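Long-range contacts in 2OG-Fe dioxygenase family protein (PDB 3PL0), which probably acts as an iron-dependent dioxygenase of the 2-oxoglutarate type, built on the double-stranded beta-helix (cupin) fold: residues A[68-73]-A[143-148]; A[118-123]-A[239-244]; A[171-176]-A[210-215]. All coordinates share one frame; numbering follows the deposited sequence.

Contact 1: residues A[68-73]-A[143-148]; sequences RRHGCF and YIEAHP
Arg-68 reaches along the side of His-147 and sets the edge of its guanidinium, through NH2, at ND1 in a weak, long hydrogen bond (3.5 Å). A water bridges the same groups: it accepts from Arg-68 NE, donates to Arg-69 O and hydrogen-bonds His-147 ND1. The main charge partner of Arg-68 lies beyond, at Asp-56, while Phe-107 adds a cation-pi contact. Ahead of the strand, Arg-69 N gives only a weak bond to Pro-148 O (3.4 Å), and the carbonyl O lies against the proline ring at CD; the guanidinium turns outward to the carbonyls of Pro-109 and Glu-52. His-70 carries the chief polar contact, a His-carboxylate hydrogen bond. With CG anti to the backbone N (chi1 179°), its ring runs beside that of His-147 and NE2 donates in the ring plane to Glu-145 OE1 (2.7 Å), on the anti lone pair. OE1 is gripped by a second bond, from His-90 ND1. The two histidine rings are nearly parallel (25°) but slid apart, so that CD2 of His-70 sits over one face of His-147, 3.2 Å from CE1. Regular antiparallel pairing follows, part of the main sheet of the double-stranded beta-helix: Gly-71 and Ala-146 exchange backbone bonds, as do Phe-73 and Ile-144. Between these pairs Cys-72 SG packs on Glu-145 CG (3.7 Å), on the face that carries the polar His-70 cluster. Phe-73 turns to the other face, its ring edge meeting the methyl of Ala-146 (CE1 to CB 4.1 Å). This apolar face lies under helix 118-134, where Leu-124 touches Phe-73 and Ile-144; strand 237-246 flanks strand 141-152 on its other edge, and strand 80-84 adds Leu-82.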
ATOM      1  N   ARG A  68      -5.674   9.800   6.715  1.00 27.71           N
ATOM      2  CA  ARG A  68      -4.394   9.120   6.632  1.00 25.93           C
ATOM      3  C   ARG A  68      -3.452   9.549   7.733  1.00 27.81           C
ATOM      4  O   ARG A  68      -3.719  10.472   8.517  1.00 27.04           O
ATOM      5  CB  ARG A  68      -3.726   9.432   5.289  1.00 27.67           C
ATOM      6  CG  ARG A  68      -3.268  10.888   5.164  1.00 32.37           C
ATOM      7  CD  ARG A  68      -3.085  11.330   3.767  1.00 33.96           C
ATOM      8  NE  ARG A  68      -1.938  10.678   3.132  1.00 30.66           N
ATOM      9  CZ  ARG A  68      -1.658  10.753   1.834  1.00 27.46           C
ATOM     10  NH1 ARG A  68      -2.413  11.471   1.013  1.00 29.93           N
ATOM     11  NH2 ARG A  68      -0.601  10.098   1.359  1.00 29.69           N
ATOM     12  N   ARG A  69      -2.359   8.812   7.788  1.00 25.86           N
ATOM     13  CA  ARG A  69      -1.182   9.155   8.559  1.00 27.58           C
ATOM     14  C   ARG A  69      -0.004   8.609   7.776  1.00 26.60           C
ATOM     15  O   ARG A  69      -0.211   7.917   6.756  1.00 26.61           O
ATOM     16  CB  ARG A  69      -1.225   8.532   9.937  1.00 29.20           C
ATOM     17  CG  ARG A  69      -2.178   9.213  10.915  1.00 28.82           C
ATOM     18  CD  ARG A  69      -2.132   8.527  12.236  1.00 30.12           C
ATOM     19  NE  ARG A  69      -3.098   9.142  13.115  1.00 31.61           N
ATOM     20  CZ  ARG A  69      -2.956  10.324  13.702  1.00 36.66           C
ATOM     21  NH1 ARG A  69      -1.838  11.036  13.612  1.00 35.53           N
ATOM     22  NH2 ARG A  69      -3.959  10.780  14.423  1.00 40.74           N
ATOM     23  N   HIS A  70       1.208   8.987   8.199  1.00 29.18           N
ATOM     24  CA  HIS A  70       2.437   8.753   7.431  1.00 27.68           C
ATOM     25  C   HIS A  70       3.598   8.479   8.376  1.00 30.03           C
ATOM     26  O   HIS A  70       3.694   9.069   9.467  1.00 31.63           O
ATOM     27  CB  HIS A  70       2.691   9.970   6.546  1.00 31.67           C
ATOM     28  CG  HIS A  70       3.927   9.893   5.705  1.00 34.92           C
ATOM     29  ND1 HIS A  70       4.851  10.919   5.648  1.00 36.55           N
ATOM     30  CD2 HIS A  70       4.367   8.941   4.840  1.00 30.86           C
ATOM     31  CE1 HIS A  70       5.816  10.586   4.806  1.00 37.85           C
ATOM     32  NE2 HIS A  70       5.534   9.401   4.285  1.00 34.44           N
ATOM     33  N   GLY A  71       4.461   7.547   8.001  1.00 29.59           N
ATOM     34  CA  GLY A  71       5.610   7.225   8.818  1.00 31.72           C
ATOM     35  C   GLY A  71       6.643   6.533   7.976  1.00 33.39           C
ATOM     36  O   GLY A  71       6.293   5.852   7.003  1.00 27.26           O
ATOM     37  N   CYS A  72       7.915   6.689   8.358  1.00 30.79           N
ATOM     38  CA  CYS A  72       9.000   6.165   7.532  1.00 33.08           C
ATOM     39  C   CYS A  72       9.998   5.371   8.367  1.00 32.79           C
ATOM     40  O   CYS A  72      10.158   5.586   9.599  1.00 33.34           O
ATOM     41  CB  CYS A  72       9.719   7.296   6.804  1.00 36.21           C
ATOM     42  SG  CYS A  72       8.631   8.300   5.724  1.00 39.18           S
ATOM     43  N   PHE A  73      10.684   4.471   7.670  1.00 28.25           N
ATOM     44  CA  PHE A  73      11.541   3.521   8.286  1.00 30.01           C
ATOM     45  C   PHE A  73      12.698   3.228   7.363  1.00 30.36           C
ATOM     46  O   PHE A  73      12.641   3.527   6.164  1.00 30.34           O
ATOM     47  CB  PHE A  73      10.768   2.227   8.559  1.00 29.78           C
ATOM     48  CG  PHE A  73       9.486   2.439   9.296  1.00 28.98           C
ATOM     49  CD1 PHE A  73       8.336   2.843   8.607  1.00 33.73           C
ATOM     50  CD2 PHE A  73       9.403   2.245  10.663  1.00 33.26           C
ATOM     51  CE1 PHE A  73       7.149   3.063   9.282  1.00 30.78           C
ATOM     52  CE2 PHE A  73       8.205   2.467  11.345  1.00 35.92           C
ATOM     53  CZ  PHE A  73       7.070   2.880  10.639  1.00 30.51           C
ATOM     54  N   TYR A 143      14.405   2.011   2.068  1.00 26.72           N
ATOM     55  CA  TYR A 143      13.747   3.179   2.595  1.00 26.88           C
ATOM     56  C   TYR A 143      12.263   2.999   2.352  1.00 27.56           C
ATOM     57  O   TYR A 143      11.808   2.924   1.190  1.00 29.71           O
ATOM     58  CB  TYR A 143      14.255   4.435   1.902  1.00 28.94           C
ATOM     59  CG  TYR A 143      15.741   4.586   2.115  1.00 30.45           C
ATOM     60  CD1 TYR A 143      16.643   3.910   1.320  1.00 32.11           C
ATOM     61  CD2 TYR A 143      16.243   5.341   3.185  1.00 34.60           C
ATOM     62  CE1 TYR A 143      18.045   4.020   1.554  1.00 36.14           C
ATOM     63  CE2 TYR A 143      17.588   5.461   3.413  1.00 38.91           C
ATOM     64  CZ  TYR A 143      18.485   4.789   2.600  1.00 40.82           C
ATOM     65  OH  TYR A 143      19.825   4.898   2.819  1.00 48.25           O
ATOM     66  N   ILE A 144      11.535   2.893   3.458  1.00 27.06           N
ATOM     67  CA  ILE A 144      10.124   2.455   3.500  1.00 25.29           C
ATOM     68  C   ILE A 144       9.256   3.622   3.953  1.00 27.34           C
ATOM     69  O   ILE A 144       9.503   4.225   5.017  1.00 27.76           O
ATOM     70  CB  ILE A 144       9.937   1.281   4.525  1.00 24.26           C
ATOM     71  CG1 ILE A 144      10.885   0.126   4.180  1.00 28.13           C
ATOM     72  CG2 ILE A 144       8.466   0.837   4.633  1.00 25.44           C
ATOM     73  CD1 ILE A 144      10.872  -1.014   5.188  1.00 28.75           C
ATOM     74  N   GLU A 145       8.214   3.913   3.195  1.00 25.05           N
ATOM     75  CA  GLU A 145       7.153   4.800   3.681  1.00 28.06           C
ATOM     76  C   GLU A 145       5.861   3.997   3.918  1.00 26.77           C
ATOM     77  O   GLU A 145       5.569   3.067   3.174  1.00 24.61           O
ATOM     78  CB  GLU A 145       6.907   5.939   2.702  1.00 27.06           C
ATOM     79  CG  GLU A 145       8.167   6.772   2.385  1.00 34.87           C
ATOM     80  CD  GLU A 145       7.906   8.090   1.635  1.00 43.41           C
ATOM     81  OE1 GLU A 145       7.004   8.865   2.044  1.00 45.24           O
ATOM     82  OE2 GLU A 145       8.653   8.372   0.659  1.00 41.59           O
ATOM     83  N   ALA A 146       5.147   4.325   4.990  1.00 24.74           N
ATOM     84  CA  ALA A 146       3.894   3.674   5.309  1.00 25.91           C
ATOM     85  C   ALA A 146       2.780   4.710   5.224  1.00 26.79           C
ATOM     86  O   ALA A 146       2.881   5.764   5.847  1.00 26.88           O
ATOM     87  CB  ALA A 146       3.950   3.088   6.674  1.00 25.33           C
ATOM     88  N   HIS A 147       1.713   4.401   4.484  1.00 23.57           N
ATOM     89  CA  HIS A 147       0.575   5.299   4.367  1.00 25.22           C
ATOM     90  C   HIS A 147      -0.732   4.546   4.663  1.00 26.00           C
ATOM     91  O   HIS A 147      -1.341   3.961   3.750  1.00 27.27           O
ATOM     92  CB  HIS A 147       0.501   5.807   2.938  1.00 26.37           C
ATOM     93  CG  HIS A 147       1.713   6.523   2.462  1.00 28.17           C
ATOM     94  ND1 HIS A 147       1.797   7.891   2.494  1.00 29.26           N
ATOM     95  CD2 HIS A 147       2.872   6.080   1.917  1.00 26.11           C
ATOM     96  CE1 HIS A 147       2.965   8.266   1.997  1.00 35.46           C
ATOM     97  NE2 HIS A 147       3.636   7.185   1.644  1.00 29.81           N
ATOM     98  N   PRO A 148      -1.167   4.531   5.914  1.00 24.72           N
ATOM     99  CA  PRO A 148      -2.499   3.984   6.195  1.00 25.69           C
ATOM    100  C   PRO A 148      -3.569   4.951   5.727  1.00 25.81           C
ATOM    101  O   PRO A 148      -3.446   6.168   5.963  1.00 26.61           O
ATOM    102  CB  PRO A 148      -2.546   3.880   7.705  1.00 25.14           C
ATOM    103  CG  PRO A 148      -1.510   4.868   8.202  1.00 22.34           C
ATOM    104  CD  PRO A 148      -0.444   4.902   7.147  1.00 29.53           C
TER
HETATM  105  O   HOH W   1       0.068   9.115   4.395  1.00 31.65           O

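Contact 2: residues A[118-123]-A[239-244]; sequences PSWSAL and DTLVLT
The indole of Trp-120 is the one large flat group here, and its benzo end does the touching: CZ3 lies 3.8 Å from Leu-241 CD2, and CH2 comes to 4.1 Å from Leu-241 CD1 and 4.3 Å from Leu-243 CD2. These methyls approach the ring at a slant, squarely on neither a face nor an edge. At the pyrrole end Trp-120 NE1 is met by Phe-73 CZ at 3.3 Å, the two ring planes inclined at about 50°; Met-46, Met-114 and Ile-115 also touch the indole. Trp-120 starts beside the strand rather than aimed at it, but a chi1 of -178° sets CG beside the carbonyl carbon, and this carries the ring across to the sheet. Leu-123, nearly one turn further along the helix, points toward the strand. It meets Leu-241 tip to tip, methyl CD2 to methyl CD2 at 4.0 Å, and the same methyl rests 3.9 Å from Leu-243 CD1. Leu-241 CD2 is thus wedged between Leu-123 and the indole, whereas Leu-243 meets Leu-123 with CD1 and the indole with CD2. Leu-241 and Leu-243, two residues apart, stand on the same face of strand 239-244 and present two neighbouring side chains to the helix. The contact is purely apolar, with no hydrogen bond crossing it, and all four side chains are buried. Because long side chains fill the gap, the backbones stay well apart, with segment axes 12.5 Å from each other and inclined at 45°. This is helix-on-sheet packing: helix 118-134 lies over one face of the curled antiparallel sheet, strand 237-246 running beneath it between strand 141-152, which contributes Ala-146, and strand 172-181, which contributes Val-176 next to Leu-241.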
ATOM      1  N   PRO A 118       4.108  -6.241  17.431  1.00 33.67           N
ATOM      2  CA  PRO A 118       4.930  -7.242  16.805  1.00 34.82           C
ATOM      3  C   PRO A 118       4.584  -7.450  15.347  1.00 33.43           C
ATOM      4  O   PRO A 118       5.492  -7.582  14.537  1.00 31.84           O
ATOM      5  CB  PRO A 118       4.669  -8.497  17.649  1.00 36.43           C
ATOM      6  CG  PRO A 118       4.294  -7.966  18.978  1.00 37.26           C
ATOM      7  CD  PRO A 118       3.584  -6.694  18.732  1.00 36.35           C
ATOM      8  N   SER A 119       3.296  -7.411  15.003  1.00 31.73           N
ATOM      9  CA  SER A 119       2.890  -7.626  13.636  1.00 31.71           C
ATOM     10  C   SER A 119       3.378  -6.530  12.696  1.00 29.12           C
ATOM     11  O   SER A 119       3.611  -6.789  11.518  1.00 29.87           O
ATOM     12  CB  SER A 119       1.357  -7.735  13.548  1.00 30.98           C
ATOM     13  OG  SER A 119       0.713  -6.563  14.042  1.00 31.20           O
ATOM     14  N   TRP A 120       3.481  -5.311  13.195  1.00 27.53           N
ATOM     15  CA  TRP A 120       3.967  -4.204  12.360  1.00 29.28           C
ATOM     16  C   TRP A 120       5.372  -4.487  11.822  1.00 29.99           C
ATOM     17  O   TRP A 120       5.588  -4.489  10.609  1.00 25.51           O
ATOM     18  CB  TRP A 120       3.952  -2.875  13.127  1.00 26.13           C
ATOM     19  CG  TRP A 120       4.398  -1.691  12.280  1.00 26.97           C
ATOM     20  CD1 TRP A 120       5.632  -1.084  12.286  1.00 28.85           C
ATOM     21  CD2 TRP A 120       3.636  -1.028  11.260  1.00 26.05           C
ATOM     22  NE1 TRP A 120       5.669  -0.065  11.345  1.00 29.66           N
ATOM     23  CE2 TRP A 120       4.453  -0.010  10.713  1.00 25.94           C
ATOM     24  CE3 TRP A 120       2.325  -1.169  10.788  1.00 31.94           C
ATOM     25  CZ2 TRP A 120       4.001   0.853   9.707  1.00 25.96           C
ATOM     26  CZ3 TRP A 120       1.872  -0.310   9.787  1.00 30.06           C
ATOM     27  CH2 TRP A 120       2.710   0.670   9.241  1.00 29.16           C
ATOM     28  N   SER A 121       6.321  -4.749  12.726  1.00 29.40           N
ATOM     29  CA  SER A 121       7.681  -5.128  12.287  1.00 30.22           C
ATOM     30  C   SER A 121       7.717  -6.405  11.440  1.00 28.97           C
ATOM     31  O   SER A 121       8.415  -6.440  10.436  1.00 29.92           O
ATOM     32  CB  SER A 121       8.634  -5.269  13.475  1.00 32.37           C
ATOM     33  OG  SER A 121       8.896  -3.997  14.035  1.00 32.52           O
ATOM     34  N   ALA A 122       6.949  -7.420  11.812  1.00 29.56           N
ATOM     35  CA  ALA A 122       6.915  -8.675  11.080  1.00 27.81           C
ATOM     36  C   ALA A 122       6.499  -8.421   9.617  1.00 28.42           C
ATOM     37  O   ALA A 122       7.123  -8.934   8.682  1.00 28.20           O
ATOM     38  CB  ALA A 122       5.947  -9.691  11.760  1.00 29.75           C
ATOM     39  N   LEU A 123       5.496  -7.566   9.453  1.00 29.62           N
ATOM     40  CA  LEU A 123       4.992  -7.172   8.147  1.00 25.38           C
ATOM     41  C   LEU A 123       6.079  -6.455   7.338  1.00 27.54           C
ATOM     42  O   LEU A 123       6.454  -6.920   6.283  1.00 26.62           O
ATOM     43  CB  LEU A 123       3.789  -6.248   8.287  1.00 27.69           C
ATOM     44  CG  LEU A 123       3.089  -5.843   6.965  1.00 26.47           C
ATOM     45  CD1 LEU A 123       2.569  -7.118   6.167  1.00 24.30           C
ATOM     46  CD2 LEU A 123       1.994  -4.852   7.232  1.00 27.25           C
ATOM     47  N   ASP A 239     -10.545   0.808   3.917  1.00 23.69           N
ATOM     48  CA  ASP A 239      -9.291   0.927   4.616  1.00 23.01           C
ATOM     49  C   ASP A 239      -8.232   0.094   3.957  1.00 24.73           C
ATOM     50  O   ASP A 239      -8.455  -1.083   3.696  1.00 24.47           O
ATOM     51  CB  ASP A 239      -9.449   0.387   6.050  1.00 24.56           C
ATOM     52  CG  ASP A 239     -10.448   1.217   6.881  1.00 31.12           C
ATOM     53  OD1 ASP A 239     -10.600   2.401   6.577  1.00 28.83           O
ATOM     54  OD2 ASP A 239     -11.040   0.690   7.835  1.00 26.21           O
ATOM     55  N   THR A 240      -7.075   0.719   3.733  1.00 23.00           N
ATOM     56  CA  THR A 240      -5.899   0.097   3.146  1.00 21.51           C
ATOM     57  C   THR A 240      -4.641   0.624   3.869  1.00 22.73           C
ATOM     58  O   THR A 240      -4.666   1.647   4.641  1.00 23.04           O
ATOM     59  CB  THR A 240      -5.770   0.445   1.662  1.00 22.52           C
ATOM     60  OG1 THR A 240      -5.917   1.859   1.470  1.00 24.07           O
ATOM     61  CG2 THR A 240      -6.784  -0.280   0.818  1.00 23.83           C
ATOM     62  N   LEU A 241      -3.544  -0.079   3.629  1.00 24.43           N
ATOM     63  CA  LEU A 241      -2.210   0.338   4.038  1.00 24.56           C
ATOM     64  C   LEU A 241      -1.298   0.234   2.852  1.00 23.64           C
ATOM     65  O   LEU A 241      -1.123  -0.872   2.348  1.00 24.49           O
ATOM     66  CB  LEU A 241      -1.683  -0.592   5.108  1.00 25.81           C
ATOM     67  CG  LEU A 241      -0.247  -0.328   5.569  1.00 26.58           C
ATOM     68  CD1 LEU A 241      -0.069   1.075   6.200  1.00 22.92           C
ATOM     69  CD2 LEU A 241       0.131  -1.426   6.553  1.00 20.95           C
ATOM     70  N   VAL A 242      -0.691   1.341   2.428  1.00 23.54           N
ATOM     71  CA  VAL A 242       0.282   1.313   1.338  1.00 24.88           C
ATOM     72  C   VAL A 242       1.700   1.416   1.902  1.00 26.16           C
ATOM     73  O   VAL A 242       2.009   2.341   2.674  1.00 27.78           O
ATOM     74  CB  VAL A 242       0.030   2.435   0.321  1.00 23.47           C
ATOM     75  CG1 VAL A 242       1.147   2.459  -0.784  1.00 26.15           C
ATOM     76  CG2 VAL A 242      -1.407   2.280  -0.288  1.00 27.28           C
ATOM     77  N   LEU A 243       2.547   0.458   1.553  1.00 22.43           N
ATOM     78  CA  LEU A 243       3.952   0.452   1.979  1.00 22.08           C
ATOM     79  C   LEU A 243       4.802   0.567   0.729  1.00 25.45           C
ATOM     80  O   LEU A 243       4.587  -0.181  -0.254  1.00 27.21           O
ATOM     81  CB  LEU A 243       4.304  -0.832   2.748  1.00 21.45           C
ATOM     82  CG  LEU A 243       3.535  -1.191   4.039  1.00 25.22           C
ATOM     83  CD1 LEU A 243       3.847  -2.629   4.557  1.00 24.35           C
ATOM     84  CD2 LEU A 243       3.782  -0.160   5.120  1.00 25.78           C
ATOM     85  N   THR A 244       5.741   1.505   0.706  1.00 22.06           N
ATOM     86  CA  THR A 244       6.602   1.614  -0.423  1.00 22.19           C
ATOM     87  C   THR A 244       8.031   1.314   0.005  1.00 27.06           C
ATOM     88  O   THR A 244       8.474   1.709   1.095  1.00 24.82           O
ATOM     89  CB  THR A 244       6.521   2.993  -1.086  1.00 25.49           C
ATOM     90  OG1 THR A 244       6.988   3.984  -0.180  1.00 27.56           O
ATOM     91  CG2 THR A 244       5.108   3.304  -1.512  1.00 26.21           C
TER

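Contact 3: residues A[171-176]-A[210-215]; sequences DFVAVV and LLLDDQ
Val-173 and Leu-212 grip each other through both backbone groups, Leu-212 N to Val-173 O being the shorter bond at 2.7 Å and Val-173 N to Leu-212 O the longer at 3.0 Å. Val-175 and Leu-210 pair the same way, with Val-175 N 2.8 Å from Leu-210 O. Past the strand end Asp-214 N still reaches Asp-171 O (2.9 Å), but from above the carbonyl plane and less straight (138° at the hydrogen), as the chain turns away. That turn is an Asx turn: Asp-213 OD1 accepts from Gln-215 N at 3.0 Å, and OD2 forms a salt bridge with Arg-135. The carboxylate of Asp-214 instead accepts from the loop leading into strand 172-181, OD2 taking Val-170 N and OD1 taking Asp-168 N. These antiparallel strands belong to the main sheet of the double-stranded beta-helix, and Asp-171 with Phe-172, both facing Tyr-245, make a classic beta bulge on the far edge of strand 172-181; Asp-171 OD2 bonds Ser-247 N beyond it. Phe-172 has CG on the side of its backbone N, opposite the carbonyl carbon (chi1 -62°), which brings its ring obliquely to Asp-213, CD1 3.7 Å from CA; the ring also stacks with Phe-131 of helix 118-134. Further along this face Leu-211 CD2 touches Ala-174 CB (3.8 Å), and Leu-127 covers both. Val-173, Val-175, Leu-210 and Leu-212 occupy the opposite face, where Leu-212 CD1 rests on Val-173 CB at 4.1 Å and Phe-24 packs on the two leucines.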
ATOM      1  N   ASP A 171      10.775   1.221  -5.804  1.00 27.79           N
ATOM      2  CA  ASP A 171      11.116  -0.092  -6.342  1.00 24.42           C
ATOM      3  C   ASP A 171       9.963  -1.107  -6.240  1.00 26.21           C
ATOM      4  O   ASP A 171       9.637  -1.784  -7.220  1.00 26.75           O
ATOM      5  CB  ASP A 171      12.333  -0.650  -5.642  1.00 27.70           C
ATOM      6  CG  ASP A 171      13.617   0.005  -6.137  1.00 33.89           C
ATOM      7  OD1 ASP A 171      14.184  -0.520  -7.119  1.00 41.20           O
ATOM      8  OD2 ASP A 171      13.980   1.064  -5.595  1.00 34.70           O
ATOM      9  N   PHE A 172       9.403  -1.245  -5.050  1.00 25.76           N
ATOM     10  CA  PHE A 172       8.302  -2.188  -4.766  1.00 26.02           C
ATOM     11  C   PHE A 172       7.262  -1.544  -3.884  1.00 26.67           C
ATOM     12  O   PHE A 172       7.583  -0.650  -3.067  1.00 23.80           O
ATOM     13  CB  PHE A 172       8.808  -3.464  -4.092  1.00 25.94           C
ATOM     14  CG  PHE A 172       9.763  -4.230  -4.926  1.00 25.92           C
ATOM     15  CD1 PHE A 172       9.311  -5.102  -5.886  1.00 28.16           C
ATOM     16  CD2 PHE A 172      11.138  -4.045  -4.785  1.00 26.02           C
ATOM     17  CE1 PHE A 172      10.190  -5.792  -6.676  1.00 31.12           C
ATOM     18  CE2 PHE A 172      12.016  -4.725  -5.576  1.00 28.17           C
ATOM     19  CZ  PHE A 172      11.559  -5.600  -6.519  1.00 29.81           C
ATOM     20  N   VAL A 173       6.001  -1.947  -4.121  1.00 25.27           N
ATOM     21  CA  VAL A 173       4.876  -1.528  -3.318  1.00 24.77           C
ATOM     22  C   VAL A 173       4.087  -2.718  -2.798  1.00 23.52           C
ATOM     23  O   VAL A 173       3.930  -3.749  -3.505  1.00 22.86           O
ATOM     24  CB  VAL A 173       3.969  -0.595  -4.104  1.00 25.35           C
ATOM     25  CG1 VAL A 173       2.769  -0.182  -3.229  1.00 21.38           C
ATOM     26  CG2 VAL A 173       4.771   0.650  -4.576  1.00 24.27           C
ATOM     27  N   ALA A 174       3.622  -2.604  -1.550  1.00 22.41           N
ATOM     28  CA  ALA A 174       2.624  -3.527  -1.018  1.00 24.90           C
ATOM     29  C   ALA A 174       1.406  -2.740  -0.665  1.00 24.23           C
ATOM     30  O   ALA A 174       1.483  -1.776   0.098  1.00 26.34           O
ATOM     31  CB  ALA A 174       3.114  -4.242   0.228  1.00 23.24           C
ATOM     32  N   VAL A 175       0.272  -3.147  -1.216  1.00 26.10           N
ATOM     33  CA  VAL A 175      -1.033  -2.628  -0.799  1.00 24.82           C
ATOM     34  C   VAL A 175      -1.713  -3.688   0.074  1.00 22.64           C
ATOM     35  O   VAL A 175      -2.066  -4.775  -0.408  1.00 22.07           O
ATOM     36  CB  VAL A 175      -1.934  -2.337  -1.991  1.00 25.72           C
ATOM     37  CG1 VAL A 175      -3.304  -1.777  -1.500  1.00 25.83           C
ATOM     38  CG2 VAL A 175      -1.257  -1.346  -2.965  1.00 26.00           C
ATOM     39  N   VAL A 176      -1.923  -3.370   1.344  1.00 22.28           N
ATOM     40  CA  VAL A 176      -2.511  -4.326   2.291  1.00 19.79           C
ATOM     41  C   VAL A 176      -3.975  -3.909   2.423  1.00 25.18           C
ATOM     42  O   VAL A 176      -4.263  -2.741   2.694  1.00 26.18           O
ATOM     43  CB  VAL A 176      -1.857  -4.262   3.672  1.00 24.67           C
ATOM     44  CG1 VAL A 176      -2.517  -5.287   4.601  1.00 25.58           C
ATOM     45  CG2 VAL A 176      -0.361  -4.467   3.554  1.00 21.14           C
ATOM     46  N   LEU A 210      -1.441  -7.111  -1.923  1.00 23.23           N
ATOM     47  CA  LEU A 210      -1.017  -7.012  -3.294  1.00 23.29           C
ATOM     48  C   LEU A 210       0.421  -6.534  -3.285  1.00 22.84           C
ATOM     49  O   LEU A 210       0.690  -5.426  -2.834  1.00 26.37           O
ATOM     50  CB  LEU A 210      -1.893  -6.007  -4.054  1.00 24.01           C
ATOM     51  CG  LEU A 210      -1.487  -5.585  -5.478  1.00 24.98           C
ATOM     52  CD1 LEU A 210      -1.480  -6.801  -6.380  1.00 17.94           C
ATOM     53  CD2 LEU A 210      -2.439  -4.495  -5.991  1.00 23.36           C
ATOM     54  N   LEU A 211       1.307  -7.354  -3.824  1.00 21.77           N
ATOM     55  CA  LEU A 211       2.719  -7.036  -4.021  1.00 22.77           C
ATOM     56  C   LEU A 211       2.922  -6.568  -5.450  1.00 24.52           C
ATOM     57  O   LEU A 211       2.403  -7.210  -6.385  1.00 23.67           O
ATOM     58  CB  LEU A 211       3.607  -8.252  -3.734  1.00 23.48           C
ATOM     59  CG  LEU A 211       3.458  -8.866  -2.313  1.00 28.11           C
ATOM     60  CD1 LEU A 211       4.393 -10.048  -2.064  1.00 32.59           C
ATOM     61  CD2 LEU A 211       3.607  -7.772  -1.184  1.00 23.24           C
ATOM     62  N   LEU A 212       3.629  -5.445  -5.633  1.00 22.46           N
ATOM     63  CA  LEU A 212       3.856  -4.830  -6.952  1.00 24.02           C
ATOM     64  C   LEU A 212       5.356  -4.512  -7.166  1.00 25.42           C
ATOM     65  O   LEU A 212       6.024  -3.977  -6.296  1.00 26.33           O
ATOM     66  CB  LEU A 212       3.103  -3.489  -7.069  1.00 27.58           C
ATOM     67  CG  LEU A 212       1.586  -3.477  -6.866  1.00 29.53           C
ATOM     68  CD1 LEU A 212       1.079  -2.039  -6.635  1.00 27.82           C
ATOM     69  CD2 LEU A 212       0.853  -4.117  -8.072  1.00 25.90           C
ATOM     70  N   ASP A 213       5.871  -4.852  -8.333  1.00 25.08           N
ATOM     71  CA  ASP A 213       7.169  -4.367  -8.786  1.00 24.83           C
ATOM     72  C   ASP A 213       6.862  -3.076  -9.497  1.00 26.60           C
ATOM     73  O   ASP A 213       6.369  -3.029 -10.654  1.00 26.29           O
ATOM     74  CB  ASP A 213       7.812  -5.370  -9.713  1.00 25.26           C
ATOM     75  CG  ASP A 213       9.139  -4.899 -10.277  1.00 31.25           C
ATOM     76  OD1 ASP A 213       9.501  -3.700 -10.184  1.00 31.17           O
ATOM     77  OD2 ASP A 213       9.810  -5.764 -10.851  1.00 31.37           O
ATOM     78  N   ASP A 214       7.166  -2.005  -8.804  1.00 27.64           N
ATOM     79  CA  ASP A 214       6.791  -0.673  -9.261  1.00 27.97           C
ATOM     80  C   ASP A 214       7.471  -0.239 -10.557  1.00 30.74           C
ATOM     81  O   ASP A 214       7.086   0.753 -11.156  1.00 30.55           O
ATOM     82  CB  ASP A 214       7.093   0.342  -8.167  1.00 30.05           C
ATOM     83  CG  ASP A 214       6.348   1.617  -8.356  1.00 36.73           C
ATOM     84  OD1 ASP A 214       5.084   1.571  -8.411  1.00 28.41           O
ATOM     85  OD2 ASP A 214       7.020   2.661  -8.487  1.00 33.40           O
ATOM     86  N   GLN A 215       8.492  -0.973 -10.983  1.00 33.58           N
ATOM     87  CA  GLN A 215       9.150  -0.694 -12.276  1.00 35.10           C
ATOM     88  C   GLN A 215       8.548  -1.506 -13.437  1.00 34.33           C
ATOM     89  O   GLN A 215       8.938  -1.325 -14.569  1.00 35.32           O
ATOM     90  CB  GLN A 215      10.674  -0.952 -12.159  1.00 37.12           C
ATOM     91  CG  GLN A 215      11.355   0.009 -11.138  1.00 37.87           C
ATOM     92  CD  GLN A 215      12.872  -0.189 -11.029  1.00 48.36           C
ATOM     93  OE1 GLN A 215      13.468  -1.020 -11.712  1.00 45.27           O
ATOM     94  NE2 GLN A 215      13.484   0.570 -10.151  1.00 44.32           N
TER

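In the fold
All three contacts reach one curled antiparallel sheet, contacts 1 and 3 as strand pairs within it and contact 2 as a helix packed on it; its strands run in the order 65-77, 141-152, 237-246, 172-181, 209-213. Strand 237-246 is the middle member: His-147 N bonds Val-242 O (2.8 Å) on the contact 1 side, and Val-176 N bonds Leu-241 O (2.8 Å) on the contact 3 side. Contacts 1 and 3 therefore do not touch; their centres are about 14 Å apart. Helix 118-134 spans the three on one face. The other face, bearing Glu-145, His-147, Thr-244 and Val-173, is probably the barrel interior, where cupin-type dioxygenases generally keep their active site.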